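Local atomic coordinates of multifunctional non-homologous end joining DNA repair protein LigD (Mycobacterium tuberculosis, PDB entry 2IRU), a protein that probably works with Ku in non-homologous end joining to repair DNA double-strand breaks, this part being its primase-type polymerase domain, which adds nucleotides during repair. Residues A52-W57 against A103-Q108; D34-V39 against L111-P116; K69-A72 against W78-R81; V20-T25 against Y244-R249; G38-M43 against D97-L102. All coordinates share one frame; numbering follows the deposited sequence.

Contacts 1 and 2 lie on the four-stranded antiparallel sheet, using its neighbouring strands 53-56 and 112-115, with centres about 8 Å apart; contact 5 joins the helices packed there, and contacts 3 and 4 border it. Contacts 2 and 5 share helix 29-47, with centres about 7 Å apart, and helix 99-107 serves contacts 1 and 5. Along the chain, contact 3 falls within the span of contact 1, contact 1 within that of contact 2, and all within that of contact 4, whereas contacts 1 and 5 alternate. Helices thus back strands bearing K55 and H114, which probably bind substrate, while contact 4 includes R247 of the same probable site.

Contact 1: residues A52-W57 against A103-Q108; sequences ATRKRW and AWIAQQ
R54 and R56, alternate residues of strand 53-56, extend from the sheet face that helix 99-107 covers. K55 between them points to the other face and, by similarity, binds the polymerase substrate. The aliphatic part of R54 suits the apolar helix side: its CG lies 3.6 Å from I105 CD1. Bends at chi2 (77°) and chi3 (73°) then fold the chain back, so that R54 NH1 reaches the carbonyl A52 O at 2.8 Å, while K69 O and Q70 O hold its guanidinium too. W104 crosses R54 at about a right angle, its CH2 3.9 Å from R54 NE, the ring and guanidinium planes mutually inclined. At the helix exit R56 NE donates to Q108 O at 2.9 Å, and Q108 NE2 lies over one face of the R56 guanidinium, 3.1 Å from NH1, the amide plane tilted from it. Both nitrogens are donors, so they pack without bonding. Water 1 accepts from R54 NE and Q108 NE2; water 2 joins R56 NH2 to Q108 OE1. R54 spends its stem on apolar packing, and both arginines turn their polar ends to carbonyls and water, with E68, in a salt bridge, probably offsetting the charge of R56.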
# COMPACT_ATOMS: atom_id res chain seq x y z
N ALA A 52 -6.22 -5.35 7.31
CA ALA A 52 -5.50 -4.07 7.44
C ALA A 52 -4.52 -4.11 8.60
O ALA A 52 -4.95 -4.15 9.78
CB ALA A 52 -6.48 -2.91 7.63
N THR A 53 -3.23 -4.10 8.26
CA THR A 53 -2.16 -3.86 9.27
C THR A 53 -2.01 -2.36 9.49
O THR A 53 -1.94 -1.62 8.53
CB THR A 53 -0.84 -4.51 8.81
OG1 THR A 53 -1.00 -5.93 8.84
CG2 THR A 53 0.33 -4.13 9.73
N ARG A 54 -1.98 -1.93 10.76
CA ARG A 54 -1.78 -0.50 11.09
C ARG A 54 -0.35 -0.25 11.54
O ARG A 54 0.24 -1.12 12.17
CB ARG A 54 -2.73 -0.06 12.25
CG ARG A 54 -4.23 0.05 11.86
CD ARG A 54 -4.90 -1.30 11.77
NE ARG A 54 -5.09 -1.82 13.13
CZ ARG A 54 -5.08 -3.11 13.49
NH1 ARG A 54 -4.93 -4.09 12.59
NH2 ARG A 54 -5.28 -3.40 14.79
N LYS A 55 0.21 0.92 11.23
CA LYS A 55 1.37 1.35 11.99
C LYS A 55 0.96 2.67 12.67
O LYS A 55 0.48 3.61 11.99
CB LYS A 55 2.64 1.45 11.15
CG LYS A 55 3.88 1.57 12.10
CD LYS A 55 5.22 1.38 11.39
CE LYS A 55 6.35 1.61 12.41
NZ LYS A 55 7.69 1.55 11.70
N ARG A 56 1.10 2.71 14.00
CA ARG A 56 0.61 3.80 14.80
C ARG A 56 1.72 4.61 15.41
O ARG A 56 2.70 4.05 15.91
CB ARG A 56 -0.31 3.32 15.95
CG ARG A 56 -1.58 2.66 15.40
CD ARG A 56 -2.47 1.99 16.46
NE ARG A 56 -2.96 2.97 17.44
CZ ARG A 56 -3.52 2.62 18.60
NH1 ARG A 56 -3.66 1.33 18.95
NH2 ARG A 56 -3.96 3.58 19.42
N TRP A 57 1.54 5.93 15.38
CA TRP A 57 2.42 6.87 16.09
C TRP A 57 1.57 7.72 17.09
O TRP A 57 1.23 8.86 16.78
CB TRP A 57 3.07 7.82 15.06
CG TRP A 57 4.20 7.23 14.25
CD1 TRP A 57 5.54 7.44 14.47
CD2 TRP A 57 4.11 6.39 13.07
NE1 TRP A 57 6.29 6.77 13.52
CE2 TRP A 57 5.44 6.12 12.66
CE3 TRP A 57 3.04 5.84 12.35
CZ2 TRP A 57 5.74 5.34 11.54
CZ3 TRP A 57 3.32 5.06 11.23
CH2 TRP A 57 4.67 4.80 10.84
N ALA A 103 -11.96 6.96 9.36
CA ALA A 103 -12.01 7.89 10.51
C ALA A 103 -11.39 7.24 11.78
O ALA A 103 -10.67 7.90 12.55
CB ALA A 103 -13.41 8.38 10.75
N TRP A 104 -11.69 5.96 12.01
CA TRP A 104 -11.10 5.20 13.14
C TRP A 104 -9.57 5.09 12.94
O TRP A 104 -8.80 5.34 13.86
CB TRP A 104 -11.73 3.79 13.21
CG TRP A 104 -11.11 2.94 14.26
CD1 TRP A 104 -11.19 3.11 15.62
CD2 TRP A 104 -10.20 1.86 14.03
NE1 TRP A 104 -10.44 2.14 16.26
CE2 TRP A 104 -9.83 1.36 15.31
CE3 TRP A 104 -9.71 1.22 12.88
CZ2 TRP A 104 -8.96 0.26 15.45
CZ3 TRP A 104 -8.86 0.15 13.00
CH2 TRP A 104 -8.49 -0.35 14.29
N ILE A 105 -9.13 4.80 11.72
CA ILE A 105 -7.70 4.76 11.42
C ILE A 105 -7.04 6.11 11.83
O ILE A 105 -6.01 6.13 12.51
CB ILE A 105 -7.51 4.48 9.94
CG1 ILE A 105 -7.77 2.97 9.66
CG2 ILE A 105 -6.12 4.94 9.45
CD1 ILE A 105 -6.75 2.03 10.32
N ALA A 106 -7.66 7.22 11.46
CA ALA A 106 -7.12 8.54 11.79
C ALA A 106 -7.13 8.77 13.29
O ALA A 106 -6.14 9.21 13.85
CB ALA A 106 -7.94 9.59 11.11
N GLN A 107 -8.25 8.45 13.95
CA GLN A 107 -8.36 8.64 15.38
C GLN A 107 -7.28 7.83 16.17
O GLN A 107 -6.79 8.27 17.22
CB GLN A 107 -9.79 8.33 15.84
CG GLN A 107 -9.93 8.11 17.36
CD GLN A 107 -9.46 9.28 18.22
OE1 GLN A 107 -9.23 10.41 17.74
NE2 GLN A 107 -9.32 9.02 19.52
N GLN A 108 -6.96 6.65 15.64
CA GLN A 108 -5.97 5.71 16.20
C GLN A 108 -4.51 6.24 16.04
O GLN A 108 -3.56 5.62 16.57
CB GLN A 108 -6.09 4.34 15.45
CG GLN A 108 -7.30 3.47 15.87
CD GLN A 108 -7.02 2.77 17.18
OE1 GLN A 108 -7.49 3.20 18.26
NE2 GLN A 108 -6.16 1.78 17.11
O HOH W 1 -5.10 -0.25 15.51
O HOH W 2 -6.32 3.01 21.03

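Contact 2: residues D34-V39 against L111-P116; sequences DYYAGV and LEVHVP
Y36 turns the edge of its ring to the backbone of L111, its hydroxyl OH donating to L111 O at 2.7 Å. The acceptor lies close to the ring plane, but the hydroxyl stands 37° above the plane of the L111 carbonyl, so the bond does not follow a lone pair. With chi1 at -87°, the side chain of Y36 leaves the helix toward the strand, and the length of the phenol lets it bridge backbones whose CA atoms are 9.7 Å apart. The same OH is hydrogen-bonded to L246 N, so it links the loop around L246 to the backbone at L111. Beyond it, V113 CG2 lies 4.4 Å from Y36 OH, a loose van der Waals approach, and V113 also packs on I105. This is a helix laid on a sheet: helix 29-47 covers the face to which V113 points, while E112 and H114 point to the other face. L111 and E112 both face K55 on the neighbouring strand in a classic beta bulge. On the far face H114 NE2 donates to E112 OE1 at 2.8 Å, with an N-H...O angle of 150°. It meets that oxygen on its anti side, though tilted from the carboxylate plane, with OE1 close to the imidazole plane. The other oxygen, E112 OE2, makes a salt bridge with R247 and takes G248 N. E112 is therefore in a position to orient two side chains, H114 and R247, that by similarity bind the polymerase substrate. F67 stacks edge-to-face with H114.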
# COMPACT_ATOMS: atom_id res chain seq x y z
N ASP A 34 -9.30 14.81 8.35
CA ASP A 34 -9.91 15.36 7.14
C ASP A 34 -9.29 14.69 5.92
O ASP A 34 -9.96 14.45 4.95
CB ASP A 34 -9.73 16.88 7.10
CG ASP A 34 -10.78 17.62 7.97
OD1 ASP A 34 -11.74 16.99 8.48
OD2 ASP A 34 -10.65 18.86 8.11
N TYR A 35 -8.00 14.39 5.98
CA TYR A 35 -7.38 13.73 4.83
C TYR A 35 -8.00 12.37 4.53
O TYR A 35 -8.38 12.08 3.37
CB TYR A 35 -5.88 13.60 5.02
CG TYR A 35 -5.28 12.73 3.94
CD1 TYR A 35 -5.03 13.24 2.64
CD2 TYR A 35 -4.96 11.39 4.21
CE1 TYR A 35 -4.45 12.40 1.63
CE2 TYR A 35 -4.41 10.54 3.20
CZ TYR A 35 -4.16 11.05 1.92
OH TYR A 35 -3.67 10.26 0.90
N TYR A 36 -8.12 11.54 5.57
CA TYR A 36 -8.64 10.19 5.33
C TYR A 36 -10.15 10.27 4.92
O TYR A 36 -10.64 9.48 4.10
CB TYR A 36 -8.38 9.31 6.54
CG TYR A 36 -7.01 8.65 6.47
CD1 TYR A 36 -6.66 7.89 5.34
CD2 TYR A 36 -6.09 8.76 7.51
CE1 TYR A 36 -5.42 7.26 5.24
CE2 TYR A 36 -4.83 8.13 7.43
CZ TYR A 36 -4.51 7.37 6.28
OH TYR A 36 -3.27 6.76 6.14
N ALA A 37 -10.88 11.26 5.45
CA ALA A 37 -12.23 11.52 4.92
C ALA A 37 -12.20 11.86 3.44
O ALA A 37 -13.05 11.38 2.67
CB ALA A 37 -12.90 12.63 5.70
N GLY A 38 -11.26 12.70 3.05
CA GLY A 38 -11.18 13.22 1.66
C GLY A 38 -10.82 12.13 0.67
O GLY A 38 -11.25 12.16 -0.49
N VAL A 39 -9.98 11.19 1.13
CA VAL A 39 -9.53 10.09 0.24
C VAL A 39 -10.37 8.82 0.34
O VAL A 39 -10.14 7.89 -0.45
CB VAL A 39 -7.99 9.74 0.37
CG1 VAL A 39 -7.10 10.98 0.09
CG2 VAL A 39 -7.66 9.02 1.69
N LEU A 111 -1.10 6.21 11.15
CA LEU A 111 -0.74 7.00 9.95
C LEU A 111 -0.69 6.09 8.76
O LEU A 111 -1.08 6.48 7.65
CB LEU A 111 0.63 7.71 10.15
CG LEU A 111 0.67 8.60 11.40
CD1 LEU A 111 2.06 9.28 11.47
CD2 LEU A 111 -0.52 9.63 11.42
N GLU A 112 -0.21 4.87 8.98
CA GLU A 112 -0.03 3.89 7.87
C GLU A 112 -1.03 2.76 7.91
O GLU A 112 -1.29 2.16 8.98
CB GLU A 112 1.38 3.33 7.90
CG GLU A 112 2.42 4.42 7.60
CD GLU A 112 3.83 3.90 7.37
OE1 GLU A 112 4.08 2.71 7.59
OE2 GLU A 112 4.72 4.74 7.03
N VAL A 113 -1.61 2.49 6.74
CA VAL A 113 -2.42 1.27 6.51
C VAL A 113 -1.66 0.39 5.51
O VAL A 113 -1.28 0.87 4.44
CB VAL A 113 -3.81 1.63 5.96
CG1 VAL A 113 -4.67 0.39 5.67
CG2 VAL A 113 -4.49 2.58 6.95
N HIS A 114 -1.43 -0.87 5.86
CA HIS A 114 -0.73 -1.84 5.01
C HIS A 114 -1.67 -2.99 4.71
O HIS A 114 -2.40 -3.44 5.62
CB HIS A 114 0.49 -2.39 5.74
CG HIS A 114 1.53 -1.36 6.07
ND1 HIS A 114 2.81 -1.39 5.54
CD2 HIS A 114 1.49 -0.28 6.90
CE1 HIS A 114 3.51 -0.37 6.03
NE2 HIS A 114 2.74 0.30 6.87
N VAL A 115 -1.70 -3.45 3.46
CA VAL A 115 -2.58 -4.58 3.09
C VAL A 115 -1.82 -5.57 2.17
O VAL A 115 -0.89 -5.18 1.43
CB VAL A 115 -3.89 -4.12 2.37
CG1 VAL A 115 -4.83 -3.33 3.34
CG2 VAL A 115 -3.57 -3.29 1.08
N PRO A 116 -2.22 -6.86 2.20
CA PRO A 116 -1.64 -7.82 1.23
C PRO A 116 -2.39 -7.76 -0.09
O PRO A 116 -3.33 -6.98 -0.23
CB PRO A 116 -1.84 -9.16 1.94
CG PRO A 116 -3.24 -8.98 2.66
CD PRO A 116 -3.17 -7.49 3.14

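Contact 3: residues K69-A72 against W78-R81; sequences KQLA and WLSR
L71 supplies the apolar side of the contact, touching both L79 and R81 beside strand 80-84. Its two methyls divide the work. CD1 of L71 packs against CD1 of L79 at 4.1 Å, and both leucines lean on W104 of helix 99-107; branched aliphatic chains suit this place because they fill it against the indole without polar atoms to satisfy. CD2 of L71 sits over the centre of one face of the R81 guanidinium, 3.4 Å from its NH1, and the two side chains cross at about a right angle. With CG anti to the backbone N of L71 (chi1 -170°), the methyls are carried to these partners. The polar bonds are made by the nitrogens of the same guanidinium. R81 NE and R81 NH2 both donate to L79 O, at 3.2 and 3.0 Å, a side-on grip on a single atom from one face of the carbonyl plane; NH2 is bonded to P76 O too. Water 3 joins the segments, donating to L71 O and accepting from R81 NH1. A guanidinium has little hydrogen-bonding capacity over its faces, so R81 can hold the L79 carbonyl near its plane while a leucine methyl covers one face.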
# COMPACT_ATOMS: atom_id res chain seq x y z
N LYS A 69 -1.56 -5.71 14.34
CA LYS A 69 -2.23 -6.59 13.39
C LYS A 69 -3.56 -7.05 13.97
O LYS A 69 -4.63 -6.67 13.48
CB LYS A 69 -1.33 -7.78 13.02
CG LYS A 69 -0.14 -7.32 12.22
CD LYS A 69 0.84 -8.48 11.95
CE LYS A 69 1.97 -8.00 11.03
NZ LYS A 69 1.45 -7.66 9.65
N GLN A 70 -3.50 -7.84 15.03
CA GLN A 70 -4.75 -8.23 15.70
C GLN A 70 -5.63 -6.98 16.00
O GLN A 70 -5.13 -5.90 16.33
CB GLN A 70 -4.44 -8.97 17.02
CG GLN A 70 -5.65 -9.48 17.80
CD GLN A 70 -6.24 -10.77 17.26
OE1 GLN A 70 -5.60 -11.48 16.50
NE2 GLN A 70 -7.46 -11.11 17.71
N LEU A 71 -6.94 -7.16 15.86
CA LEU A 71 -7.92 -6.13 16.19
C LEU A 71 -8.28 -6.24 17.68
O LEU A 71 -8.97 -7.18 18.07
CB LEU A 71 -9.19 -6.26 15.32
CG LEU A 71 -10.15 -5.05 15.48
CD1 LEU A 71 -9.50 -3.67 15.22
CD2 LEU A 71 -11.38 -5.23 14.57
N ALA A 72 -7.86 -5.25 18.45
CA ALA A 72 -8.09 -5.23 19.91
C ALA A 72 -9.59 -5.19 20.24
O ALA A 72 -10.37 -4.53 19.48
CB ALA A 72 -7.40 -4.04 20.54
N TRP A 78 -18.35 -2.48 15.38
CA TRP A 78 -18.92 -2.43 14.03
C TRP A 78 -17.89 -2.60 12.92
O TRP A 78 -18.24 -2.75 11.73
CB TRP A 78 -19.75 -1.15 13.84
CG TRP A 78 -19.01 0.12 14.28
CD1 TRP A 78 -19.21 0.83 15.45
CD2 TRP A 78 -17.98 0.82 13.56
NE1 TRP A 78 -18.38 1.93 15.49
CE2 TRP A 78 -17.61 1.95 14.35
CE3 TRP A 78 -17.35 0.62 12.33
CZ2 TRP A 78 -16.63 2.86 13.95
CZ3 TRP A 78 -16.34 1.54 11.93
CH2 TRP A 78 -15.98 2.64 12.76
N LEU A 79 -16.59 -2.57 13.27
CA LEU A 79 -15.57 -2.84 12.25
C LEU A 79 -15.71 -4.27 11.72
O LEU A 79 -15.90 -5.21 12.49
CB LEU A 79 -14.17 -2.66 12.85
CG LEU A 79 -13.72 -1.21 13.01
CD1 LEU A 79 -12.50 -1.19 13.95
CD2 LEU A 79 -13.33 -0.64 11.65
N SER A 80 -15.67 -4.41 10.39
CA SER A 80 -15.51 -5.75 9.81
C SER A 80 -14.18 -6.35 10.25
O SER A 80 -13.20 -5.63 10.51
CB SER A 80 -15.59 -5.66 8.29
OG SER A 80 -16.88 -5.19 7.93
N ARG A 81 -14.14 -7.68 10.36
CA ARG A 81 -12.92 -8.38 10.73
C ARG A 81 -12.95 -9.80 10.20
O ARG A 81 -14.01 -10.40 9.95
CB ARG A 81 -12.69 -8.39 12.23
CG ARG A 81 -13.78 -9.17 13.00
CD ARG A 81 -13.91 -8.62 14.41
NE ARG A 81 -14.55 -7.30 14.43
CZ ARG A 81 -14.46 -6.44 15.45
NH1 ARG A 81 -13.75 -6.73 16.53
NH2 ARG A 81 -15.06 -5.25 15.37
O HOH W 3 -11.29 -8.48 16.95
O HOH W 4 -13.39 -4.87 18.71

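Contact 4: residues V20-T25 against Y244-R249; sequences VLYPAT and YSLRGR
Y22 lays the edge of its ring against the loop backbone at R247 and R249, the two ends of an inverse gamma turn centred on G248. Residues 244-249 form the loop after strand 240-241 of the polymerase domain, and the tyrosine comes from the chain's N-terminal strand 20-22. The turn, closed by a weak bond from R249 N to R247 O at 3.0 Å, sets two carbonyls along one edge of the ring. R249 O lies 3.1 Å from Y22 CE1, and R247 O 3.4 Å from it and nearer the hydroxyl; the slightly positive ring hydrogens suit oxygen there. With CG anti to the carbonyl carbon (chi1 -68°), the far end of the Y22 ring reaches the loop although the side chain does not start out toward it. Earlier in the same loop, L246 CB lies 3.8 Å from Y22 OH. The side chain of R247 leads away from the tyrosine, to a bond with S175 O among others, in the region that probably binds substrate; Y22 therefore grips the backbone of R247 and leaves its guanidinium to other partners. Y22 OH donates to R247 O at 2.7 Å, approaching from 49° above the carbonyl plane, not on a lone pair.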
# COMPACT_ATOMS: atom_id res chain seq x y z
N VAL A 20 -0.22 17.77 17.29
CA VAL A 20 0.66 17.69 16.12
C VAL A 20 1.27 16.30 16.01
O VAL A 20 1.94 15.82 16.97
CB VAL A 20 1.77 18.78 16.15
CG1 VAL A 20 2.76 18.53 15.06
CG2 VAL A 20 1.14 20.19 15.99
N LEU A 21 1.06 15.68 14.85
CA LEU A 21 1.66 14.36 14.60
C LEU A 21 2.92 14.41 13.70
O LEU A 21 3.70 13.45 13.69
CB LEU A 21 0.63 13.41 14.02
CG LEU A 21 -0.62 13.13 14.88
CD1 LEU A 21 -1.51 12.14 14.15
CD2 LEU A 21 -0.26 12.53 16.20
N TYR A 22 3.11 15.52 12.99
CA TYR A 22 4.32 15.76 12.19
C TYR A 22 4.97 17.10 12.61
O TYR A 22 4.61 18.15 12.07
CB TYR A 22 3.94 15.84 10.71
CG TYR A 22 3.45 14.54 10.10
CD1 TYR A 22 4.33 13.72 9.39
CD2 TYR A 22 2.09 14.16 10.23
CE1 TYR A 22 3.89 12.51 8.79
CE2 TYR A 22 1.62 12.98 9.62
CZ TYR A 22 2.53 12.15 8.94
OH TYR A 22 2.05 11.00 8.37
N PRO A 23 5.90 17.08 13.58
CA PRO A 23 6.45 18.36 14.08
C PRO A 23 7.10 19.23 13.00
O PRO A 23 7.09 20.47 13.12
CB PRO A 23 7.51 17.93 15.12
CG PRO A 23 7.07 16.55 15.60
CD PRO A 23 6.40 15.91 14.33
N ALA A 24 7.66 18.61 11.96
CA ALA A 24 8.38 19.38 10.91
C ALA A 24 7.45 20.33 10.15
O ALA A 24 7.88 21.39 9.65
CB ALA A 24 9.04 18.45 9.93
N THR A 25 6.18 19.92 10.06
CA THR A 25 5.19 20.62 9.22
C THR A 25 3.98 21.13 10.05
O THR A 25 3.21 21.95 9.52
CB THR A 25 4.68 19.68 8.10
OG1 THR A 25 4.18 18.47 8.69
CG2 THR A 25 5.79 19.38 7.07
N TYR A 244 -2.78 5.59 -1.25
CA TYR A 244 -3.38 6.72 -0.50
C TYR A 244 -3.06 6.77 1.00
O TYR A 244 -3.38 7.77 1.66
CB TYR A 244 -4.88 6.81 -0.71
CG TYR A 244 -5.24 7.01 -2.16
CD1 TYR A 244 -5.13 8.28 -2.75
CD2 TYR A 244 -5.73 5.94 -2.94
CE1 TYR A 244 -5.48 8.49 -4.09
CE2 TYR A 244 -6.09 6.14 -4.30
CZ TYR A 244 -5.96 7.42 -4.85
OH TYR A 244 -6.28 7.67 -6.14
N SER A 245 -2.41 5.73 1.53
CA SER A 245 -1.97 5.82 2.94
C SER A 245 -0.95 6.94 3.11
O SER A 245 -0.06 7.14 2.26
CB SER A 245 -1.31 4.51 3.40
OG SER A 245 -0.95 4.59 4.80
N LEU A 246 -1.04 7.62 4.25
CA LEU A 246 0.03 8.52 4.70
C LEU A 246 1.22 7.63 5.05
O LEU A 246 1.07 6.40 5.27
CB LEU A 246 -0.41 9.28 5.97
CG LEU A 246 -1.44 10.39 5.75
CD1 LEU A 246 -2.05 10.84 7.06
CD2 LEU A 246 -0.79 11.59 5.10
N ARG A 247 2.37 8.29 5.16
CA ARG A 247 3.59 7.67 5.66
C ARG A 247 4.01 8.34 6.95
O ARG A 247 3.92 9.58 7.11
CB ARG A 247 4.73 7.80 4.63
CG ARG A 247 4.43 7.20 3.24
CD ARG A 247 3.91 5.76 3.32
NE ARG A 247 4.75 4.88 4.10
CZ ARG A 247 5.66 4.06 3.59
NH1 ARG A 247 5.83 3.98 2.27
NH2 ARG A 247 6.35 3.26 4.39
N GLY A 248 4.54 7.53 7.86
CA GLY A 248 5.03 8.05 9.15
C GLY A 248 6.48 8.44 8.97
O GLY A 248 7.41 7.69 9.30
N ARG A 249 6.66 9.57 8.33
CA ARG A 249 7.98 10.08 7.95
C ARG A 249 8.00 11.53 8.38
O ARG A 249 7.00 12.07 8.87
CB ARG A 249 8.17 9.96 6.43
CG ARG A 249 8.42 8.53 5.95
CD ARG A 249 8.86 8.48 4.52
NE ARG A 249 10.18 9.09 4.26
CZ ARG A 249 11.35 8.49 4.47
NH1 ARG A 249 11.42 7.26 4.97
NH2 ARG A 249 12.48 9.13 4.19

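Contact 5: residues G38-M43 against D97-L102; sequences GVAEVM and DSATGL
Between residues 38-43 and 97-102 the CA atoms come nearest at A40 and A99, 5.4 Å apart. Such an approach suits alanine: A40 CB and A99 CB touch at 3.9 Å, with no longer side chain to hold the backbones apart. One turn further on, L102 lies against the same A40, its CD1 3.7 Å from A40 CA. The other branch of L102 turns to M43, with CD2 4.0 Å from SD. The extended M43 chain, CG anti to the backbone N (chi1 -169°), carries the sulfur outward to that methyl, and the leucine and methionine cross at a slant. M43 and L102 both also touch Y36, so the tyrosine ring joins the apolar cluster. At the start of helix 99-107, S98 occupies the N-cap position: its OG accepts from G101 N at 3.1 Å with an N-H...O angle of 149°, and is also bonded to Q10. Serine suits this place because a short hydroxyl can supply the acceptor that the first turn of a helix lacks. Taken together, these elements make a helix pair in close alanine contact, extended by the packing of L102 on A40 and M43, with the N-capped start of helix 99-107 at its edge, in the primase-polymerase domain of LigD.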
# COMPACT_ATOMS: atom_id res chain seq x y z
N GLY A 38 -11.26 12.70 3.05
CA GLY A 38 -11.18 13.22 1.66
C GLY A 38 -10.82 12.13 0.67
O GLY A 38 -11.25 12.16 -0.49
N VAL A 39 -9.98 11.19 1.13
CA VAL A 39 -9.53 10.09 0.24
C VAL A 39 -10.37 8.82 0.34
O VAL A 39 -10.14 7.89 -0.45
CB VAL A 39 -7.99 9.74 0.37
CG1 VAL A 39 -7.10 10.98 0.09
CG2 VAL A 39 -7.66 9.02 1.69
N ALA A 40 -11.33 8.78 1.27
CA ALA A 40 -12.06 7.52 1.50
C ALA A 40 -12.60 6.91 0.20
O ALA A 40 -12.42 5.71 -0.04
CB ALA A 40 -13.22 7.70 2.53
N GLU A 41 -13.27 7.72 -0.61
CA GLU A 41 -13.97 7.20 -1.78
C GLU A 41 -13.00 6.48 -2.69
O GLU A 41 -13.32 5.38 -3.17
CB GLU A 41 -14.66 8.32 -2.55
CG GLU A 41 -15.55 7.83 -3.73
CD GLU A 41 -16.01 8.97 -4.67
OE1 GLU A 41 -15.86 10.17 -4.30
OE2 GLU A 41 -16.56 8.66 -5.76
N VAL A 42 -11.85 7.09 -2.94
CA VAL A 42 -10.85 6.50 -3.86
C VAL A 42 -9.99 5.44 -3.18
O VAL A 42 -9.52 4.49 -3.87
CB VAL A 42 -9.97 7.57 -4.56
CG1 VAL A 42 -10.83 8.53 -5.37
CG2 VAL A 42 -9.06 8.35 -3.55
N MET A 43 -9.79 5.58 -1.87
CA MET A 43 -8.94 4.64 -1.13
C MET A 43 -9.61 3.28 -0.86
O MET A 43 -8.97 2.23 -0.91
CB MET A 43 -8.45 5.24 0.20
CG MET A 43 -7.37 4.41 0.86
SD MET A 43 -6.75 5.19 2.35
CE MET A 43 -5.50 3.99 2.87
N ASP A 97 -13.57 -0.85 5.28
CA ASP A 97 -14.47 -0.94 4.13
C ASP A 97 -15.55 0.14 4.15
O ASP A 97 -16.53 0.06 3.41
CB ASP A 97 -15.09 -2.36 4.01
CG ASP A 97 -15.82 -2.80 5.29
OD1 ASP A 97 -16.07 -1.96 6.20
OD2 ASP A 97 -16.17 -4.02 5.37
N SER A 98 -15.32 1.16 4.98
CA SER A 98 -16.22 2.32 5.06
C SER A 98 -15.41 3.56 5.42
O SER A 98 -14.31 3.48 6.00
CB SER A 98 -17.29 2.11 6.12
OG SER A 98 -16.71 2.15 7.44
N ALA A 99 -15.98 4.71 5.08
CA ALA A 99 -15.35 5.99 5.45
C ALA A 99 -15.14 6.09 6.97
O ALA A 99 -14.07 6.55 7.44
CB ALA A 99 -16.20 7.15 4.92
N THR A 100 -16.12 5.62 7.73
CA THR A 100 -15.99 5.70 9.18
C THR A 100 -14.85 4.82 9.71
O THR A 100 -14.18 5.18 10.69
CB THR A 100 -17.32 5.41 9.90
OG1 THR A 100 -18.34 6.26 9.35
CG2 THR A 100 -17.19 5.76 11.35
N GLY A 101 -14.56 3.72 9.01
CA GLY A 101 -13.41 2.90 9.33
C GLY A 101 -12.12 3.70 9.19
O GLY A 101 -11.21 3.60 10.00
N LEU A 102 -12.03 4.48 8.11
CA LEU A 102 -10.84 5.33 7.92
C LEU A 102 -10.80 6.46 8.96
O LEU A 102 -9.72 6.88 9.36
CB LEU A 102 -10.78 5.88 6.50
CG LEU A 102 -10.35 4.85 5.47
CD1 LEU A 102 -10.63 5.31 4.06
CD2 LEU A 102 -8.88 4.45 5.62